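Local coordinates for putative uncharacterized protein Ta1305 (Thermoplasma acidophilum, PDB 4RKS) that phosphorylates (R)-mevalonate with ATP to give mevalonate 3-phosphate in the isoprenoid pathway of an extreme acidophile, at residues Y72-E75 with A76-Y80; T254-Y257 with H258-R262; L280-I283 with R284-Y287. All coordinates share one frame; numbering follows the deposited sequence.

Interaction 1. Residues Y72-E75 with A76-Y80; sequences YADE and ATHIY
A local, water-bridged contact between Asp74 and His78 spans the surface loop that leads from strand 66-73 into strand 79-81. Water 1 donates to Asp74 OD1 over 2.8 Å and lies in the plane of the imidazole at its edge, where its oxygen is 2.9 Å from His78 NE2; a weak third bond reaches it from Ala76 N. The two side chains cross at about a right angle, with carboxylate and ring planes 30° apart, and Asp74 OD2 comes to 3.3 Å from the ring edge at His78 CD2. Asp74 CG stands anti to the backbone N (chi1 -156°), which carries OD1 round to Glu75 N; that N-H binds it on the anti side but tilted out of the carboxylate plane, over 2.7 Å, with the hydrogen bond bent to 136°. The two strands both flank strand 113-120, the first antiparallel and the second parallel, in the N-terminal domain of this GHMP kinase. Ser114 of that shared strand hydrogen-bonds through OG to both Asp74 OD2 and His78 N, while Glu85 takes His78 ND1. Where the two strands adjoin the loop, Tyr72 OH meets the edge of the Tyr80 ring, 3.8 Å from Tyr80 CE2, and the Tyr80 side chain lies about 4 Å from that of the ATP-binding Ser116.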
# COMPACT_ATOMS: atom_id res chain seq x y z
N TYR A 72 -16.80 -6.62 15.51
CA TYR A 72 -17.90 -7.30 16.19
C TYR A 72 -18.42 -6.51 17.38
O TYR A 72 -17.67 -5.79 18.03
CB TYR A 72 -17.46 -8.71 16.63
CG TYR A 72 -16.22 -8.73 17.51
CD1 TYR A 72 -14.95 -8.60 16.96
CD2 TYR A 72 -16.33 -8.87 18.88
CE1 TYR A 72 -13.81 -8.63 17.76
CE2 TYR A 72 -15.20 -8.90 19.70
CZ TYR A 72 -13.95 -8.78 19.13
OH TYR A 72 -12.83 -8.80 19.93
N ALA A 73 -19.71 -6.65 17.65
CA ALA A 73 -20.31 -6.06 18.85
C ALA A 73 -19.58 -6.56 20.09
O ALA A 73 -19.20 -7.74 20.14
CB ALA A 73 -21.78 -6.39 18.95
N ASP A 74 -19.43 -5.70 21.09
CA ASP A 74 -18.64 -6.04 22.28
C ASP A 74 -19.07 -5.18 23.48
O ASP A 74 -19.79 -4.20 23.32
CB ASP A 74 -17.15 -5.85 21.97
CG ASP A 74 -16.25 -6.69 22.87
OD1 ASP A 74 -16.75 -7.22 23.88
OD2 ASP A 74 -15.05 -6.80 22.56
N GLU A 75 -18.69 -5.58 24.70
CA GLU A 75 -19.06 -4.80 25.88
C GLU A 75 -18.14 -3.61 26.09
O GLU A 75 -18.52 -2.62 26.73
CB GLU A 75 -19.05 -5.68 27.14
CG GLU A 75 -20.29 -6.53 27.31
CD GLU A 75 -20.21 -7.86 26.58
OE1 GLU A 75 -19.09 -8.29 26.23
OE2 GLU A 75 -21.28 -8.47 26.36
N ALA A 76 -16.93 -3.72 25.57
CA ALA A 76 -15.92 -2.68 25.64
C ALA A 76 -15.09 -2.75 24.37
O ALA A 76 -15.07 -3.78 23.70
CB ALA A 76 -15.06 -2.85 26.88
N THR A 77 -14.42 -1.66 24.03
CA THR A 77 -13.68 -1.62 22.77
C THR A 77 -12.28 -2.21 22.92
O THR A 77 -11.46 -1.73 23.71
CB THR A 77 -13.60 -0.19 22.24
OG1 THR A 77 -14.93 0.30 22.04
CG2 THR A 77 -12.85 -0.16 20.90
N HIS A 78 -12.03 -3.28 22.17
CA HIS A 78 -10.72 -3.93 22.10
C HIS A 78 -10.15 -3.88 20.68
O HIS A 78 -10.89 -4.03 19.70
CB HIS A 78 -10.78 -5.39 22.54
CG HIS A 78 -11.30 -5.60 23.93
ND1 HIS A 78 -10.47 -5.71 25.03
CD2 HIS A 78 -12.56 -5.74 24.40
CE1 HIS A 78 -11.20 -5.90 26.11
NE2 HIS A 78 -12.48 -5.91 25.76
N ILE A 79 -8.85 -3.67 20.59
CA ILE A 79 -8.12 -3.72 19.32
C ILE A 79 -7.08 -4.81 19.43
O ILE A 79 -6.28 -4.80 20.36
CB ILE A 79 -7.42 -2.39 19.00
CG1 ILE A 79 -8.39 -1.21 19.11
CG2 ILE A 79 -6.72 -2.47 17.65
CD1 ILE A 79 -9.57 -1.34 18.23
N TYR A 80 -7.09 -5.75 18.50
CA TYR A 80 -6.12 -6.85 18.50
C TYR A 80 -5.38 -6.94 17.17
O TYR A 80 -6.00 -6.91 16.11
CB TYR A 80 -6.80 -8.21 18.76
CG TYR A 80 -7.45 -8.36 20.12
CD1 TYR A 80 -6.68 -8.64 21.24
CD2 TYR A 80 -8.83 -8.24 20.27
CE1 TYR A 80 -7.28 -8.78 22.50
CE2 TYR A 80 -9.43 -8.37 21.51
CZ TYR A 80 -8.65 -8.63 22.63
OH TYR A 80 -9.24 -8.79 23.86
O HOH W 1 -15.23 -6.59 26.09

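Interaction 2. Residues T254-Y257 with H258-R262; sequences TEEY and HSILR
The rings of Tyr257 and His258, neighbours in sequence, form a T-shaped pair in which the phenol points its edge at one face of the imidazole. Tyr257 CD2 sits over the centre of the His258 ring, 3.7 Å above its plane; the ring centroids are 5.1 Å apart and the planes stand at 84°. The imidazole edge near CD2 faces back along the helix, with His258 CD2 3.2 Å from Thr254 O and 3.8 Å from Thr254 CG2. Different first torsions bring the rings together: Tyr257 CG is anti to its backbone N (chi1 -177°), whereas His258 CG lies beside its own (chi1 -73°). One turn on, Leu261 CD1 packs obliquely against the phenol, 3.6 Å from Tyr257 CE2. The guanidinium of Arg262 has one face over His258 O and Ser259 N, while water 2, at its edge and in its plane, joins Arg262 NH2 to Glu255 O.

Four i to i+4 backbone hydrogen bonds, from Thr254 O to His258 N through Tyr257 O to Leu261 N, keep this last part of helix 243-262 regular. The buried imidazole is fixed at its far end by a hydrogen bond from His258 NE2 to Val293 O, which directly precedes the pocket residues Thr294 and Gly295 in sequence. Tyr257 itself belongs to the mevalonate pocket, its side chain about 4 Å from the bound substrate, and its hydroxyl makes a weak hydrogen bond to Leu38 O. Helix 207-214 supplies Ile210 and Ile214 against Tyr257, with Ile214 also meeting Ile260 and Leu261; Glu256 OE2 hydrogen-bonds His226 ND1 of helix 220-238, and Thr254 packs on Tyr291 and Ile292 of strand 289-292.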
# COMPACT_ATOMS: atom_id res chain seq x y z
N THR A 254 11.40 5.92 -8.42
CA THR A 254 12.11 5.29 -7.32
C THR A 254 13.50 5.91 -7.14
O THR A 254 13.93 6.21 -6.03
CB THR A 254 12.25 3.76 -7.53
OG1 THR A 254 10.98 3.12 -7.32
CG2 THR A 254 13.26 3.15 -6.58
N GLU A 255 14.21 6.11 -8.25
CA GLU A 255 15.57 6.64 -8.18
C GLU A 255 15.61 8.11 -7.73
O GLU A 255 16.46 8.49 -6.92
CB GLU A 255 16.26 6.44 -9.55
CG GLU A 255 16.42 4.94 -9.87
CD GLU A 255 16.92 4.62 -11.28
OE1 GLU A 255 16.69 5.43 -12.21
OE2 GLU A 255 17.53 3.54 -11.47
N GLU A 256 14.71 8.93 -8.24
CA GLU A 256 14.57 10.32 -7.78
C GLU A 256 14.23 10.40 -6.28
O GLU A 256 14.83 11.16 -5.53
CB GLU A 256 13.49 11.03 -8.59
CG GLU A 256 13.11 12.40 -8.05
CD GLU A 256 11.99 13.04 -8.85
OE1 GLU A 256 11.76 12.61 -10.00
OE2 GLU A 256 11.34 13.97 -8.34
N TYR A 257 13.24 9.61 -5.87
CA TYR A 257 12.78 9.57 -4.49
C TYR A 257 13.90 9.21 -3.53
O TYR A 257 14.11 9.86 -2.51
CB TYR A 257 11.63 8.58 -4.39
CG TYR A 257 10.93 8.42 -3.06
CD1 TYR A 257 10.03 9.37 -2.60
CD2 TYR A 257 11.10 7.26 -2.32
CE1 TYR A 257 9.35 9.19 -1.41
CE2 TYR A 257 10.43 7.07 -1.14
CZ TYR A 257 9.55 8.03 -0.69
OH TYR A 257 8.89 7.80 0.49
N HIS A 258 14.66 8.17 -3.86
CA HIS A 258 15.68 7.73 -2.91
C HIS A 258 16.96 8.57 -2.99
O HIS A 258 17.75 8.58 -2.05
CB HIS A 258 15.95 6.25 -3.10
CG HIS A 258 14.83 5.40 -2.58
ND1 HIS A 258 14.57 5.28 -1.23
CD2 HIS A 258 13.88 4.68 -3.21
CE1 HIS A 258 13.52 4.50 -1.05
NE2 HIS A 258 13.08 4.12 -2.24
N SER A 259 17.13 9.33 -4.07
CA SER A 259 18.19 10.34 -4.10
C SER A 259 17.84 11.51 -3.17
O SER A 259 18.71 12.06 -2.49
CB SER A 259 18.42 10.84 -5.53
OG SER A 259 19.43 11.82 -5.57
N ILE A 260 16.56 11.88 -3.11
CA ILE A 260 16.14 12.95 -2.20
C ILE A 260 16.28 12.51 -0.73
O ILE A 260 16.82 13.25 0.08
CB ILE A 260 14.70 13.40 -2.49
CG1 ILE A 260 14.63 14.03 -3.88
CG2 ILE A 260 14.23 14.39 -1.43
CD1 ILE A 260 13.25 14.41 -4.31
N LEU A 261 15.83 11.31 -0.41
CA LEU A 261 15.96 10.78 0.95
C LEU A 261 17.41 10.71 1.43
O LEU A 261 17.71 11.12 2.56
CB LEU A 261 15.29 9.41 1.06
CG LEU A 261 13.76 9.45 1.05
CD1 LEU A 261 13.14 8.05 1.09
CD2 LEU A 261 13.23 10.29 2.20
N ARG A 262 18.32 10.19 0.60
CA ARG A 262 19.73 10.07 0.98
C ARG A 262 20.32 11.42 1.36
O ARG A 262 21.13 11.50 2.29
CB ARG A 262 20.55 9.43 -0.15
CG ARG A 262 20.39 7.91 -0.25
CD ARG A 262 21.41 7.28 -1.23
NE ARG A 262 21.32 7.86 -2.57
CZ ARG A 262 20.56 7.37 -3.55
NH1 ARG A 262 19.81 6.28 -3.35
NH2 ARG A 262 20.55 7.97 -4.73
O HOH W 2 18.72 6.19 -6.45

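Interaction 3. Residues L280-I283 with R284-Y287; sequences LKLI and RKDY
Ile283 O accepts two backbone hydrogen bonds in a C-terminal helical turn, as helix 271-283 gives way to the loop before strand 289-292; one carbonyl serves both an i+3 and an i+4 donor, and residues 284-286 keep helical backbone angles without the regular bonds. The bond from Tyr287 N, 2.9 Å long, is nearly straight at both ends, its donor in line with the C=O bond. Asp286 N also reaches Ile283 O, over 2.8 Å, but from above the carbonyl plane, with a C=O...N angle of 115°. Two weaker bonds precede them, Arg284 N to Leu280 O (i to i+4) and Lys285 N to Leu282 O (i to i+3).

Arg284, bent at chi3 (-54°), folds back along the preceding turn and lays one guanidinium face over Leu280 O, 3.8 Å from the group's plane. Asn289 fixes this pairing, its OD1 binding Arg284 NH2 and its ND2 binding Leu280 O. Asp286 forms a salt bridge with Arg310 of helix 308-312, on which Tyr287 also packs. The side chains of Ile283 and Tyr287 run side by side, Ile283 CD1 lying 4.0 Å from Tyr287 OH. The Lys285 chain runs past Leu282, with Lys285 CE 3.3 Å from Leu282 O and Lys285 NZ 3.7 Å from Leu282 CD1.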
# COMPACT_ATOMS: atom_id res chain seq x y z
N LEU A 280 20.50 -6.30 -12.11
CA LEU A 280 19.25 -6.07 -12.85
C LEU A 280 19.52 -5.26 -14.11
O LEU A 280 18.94 -5.53 -15.17
CB LEU A 280 18.21 -5.36 -11.95
CG LEU A 280 17.65 -6.20 -10.79
CD1 LEU A 280 16.61 -5.43 -9.95
CD2 LEU A 280 17.07 -7.49 -11.30
N LYS A 281 20.39 -4.27 -14.00
CA LYS A 281 20.82 -3.46 -15.14
C LYS A 281 21.48 -4.32 -16.23
O LYS A 281 21.37 -4.02 -17.42
CB LYS A 281 21.78 -2.37 -14.67
CG LYS A 281 22.01 -1.24 -15.65
CD LYS A 281 22.85 -0.14 -14.99
CE LYS A 281 22.76 1.18 -15.74
NZ LYS A 281 23.48 1.14 -17.04
N LEU A 282 22.16 -5.38 -15.81
CA LEU A 282 22.85 -6.27 -16.74
C LEU A 282 21.87 -7.12 -17.54
O LEU A 282 21.91 -7.15 -18.76
CB LEU A 282 23.83 -7.17 -15.98
CG LEU A 282 24.51 -8.27 -16.79
CD1 LEU A 282 25.40 -7.69 -17.88
CD2 LEU A 282 25.31 -9.20 -15.88
N ILE A 283 20.98 -7.82 -16.84
CA ILE A 283 20.04 -8.71 -17.53
C ILE A 283 18.94 -7.95 -18.26
O ILE A 283 18.22 -8.55 -19.07
CB ILE A 283 19.40 -9.71 -16.56
CG1 ILE A 283 18.81 -9.01 -15.35
CG2 ILE A 283 20.44 -10.70 -16.10
CD1 ILE A 283 18.23 -9.97 -14.32
N ARG A 284 18.82 -6.65 -18.00
CA ARG A 284 17.81 -5.83 -18.68
C ARG A 284 18.08 -5.82 -20.18
O ARG A 284 17.16 -5.67 -20.99
CB ARG A 284 17.77 -4.40 -18.12
CG ARG A 284 16.63 -3.54 -18.66
CD ARG A 284 16.33 -2.35 -17.75
NE ARG A 284 16.08 -2.76 -16.37
CZ ARG A 284 16.74 -2.31 -15.32
NH1 ARG A 284 17.70 -1.40 -15.47
NH2 ARG A 284 16.45 -2.76 -14.10
N LYS A 285 19.34 -5.97 -20.55
CA LYS A 285 19.73 -6.00 -21.95
C LYS A 285 19.29 -7.32 -22.61
O LYS A 285 19.15 -7.40 -23.83
CB LYS A 285 21.23 -5.81 -22.09
CG LYS A 285 21.72 -4.46 -21.56
CD LYS A 285 23.24 -4.37 -21.61
CE LYS A 285 23.88 -5.55 -20.88
NZ LYS A 285 25.37 -5.46 -20.85
N ASP A 286 19.05 -8.33 -21.77
CA ASP A 286 18.65 -9.66 -22.22
C ASP A 286 17.11 -9.79 -22.29
O ASP A 286 16.55 -10.18 -23.32
CB ASP A 286 19.27 -10.71 -21.29
CG ASP A 286 18.92 -12.15 -21.69
OD1 ASP A 286 18.45 -12.37 -22.82
OD2 ASP A 286 19.11 -13.05 -20.86
N TYR A 287 16.43 -9.48 -21.19
CA TYR A 287 14.98 -9.41 -21.20
C TYR A 287 14.51 -8.26 -20.32
O TYR A 287 15.23 -7.82 -19.43
CB TYR A 287 14.36 -10.74 -20.76
CG TYR A 287 14.72 -11.24 -19.38
CD1 TYR A 287 15.86 -12.02 -19.17
CD2 TYR A 287 13.89 -10.98 -18.28
CE1 TYR A 287 16.18 -12.50 -17.91
CE2 TYR A 287 14.20 -11.46 -17.02
CZ TYR A 287 15.35 -12.21 -16.83
OH TYR A 287 15.65 -12.69 -15.57

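In the fold
From the N terminus the three contacts follow in series, none nested in or crossing another. Interaction 1 closes the short loop between strands 66-73 and 79-81 in the N-terminal domain, near the ATP site. The chain then passes through strand 113-120 and several helices before reaching the C-terminal domain, where interaction 2 lies within the end of helix 243-262, beside the substrate. Interaction 3 shapes the exit from the next helix, 271-283, into strand 289-292, away from the annotated sites. Interactions 1 and 2 lie on opposite sides of the molecule's centre, about 42 Å between centres, whereas interactions 2 and 3 approach to about 6 Å between nearest atoms and share strand 289-292 as neighbour.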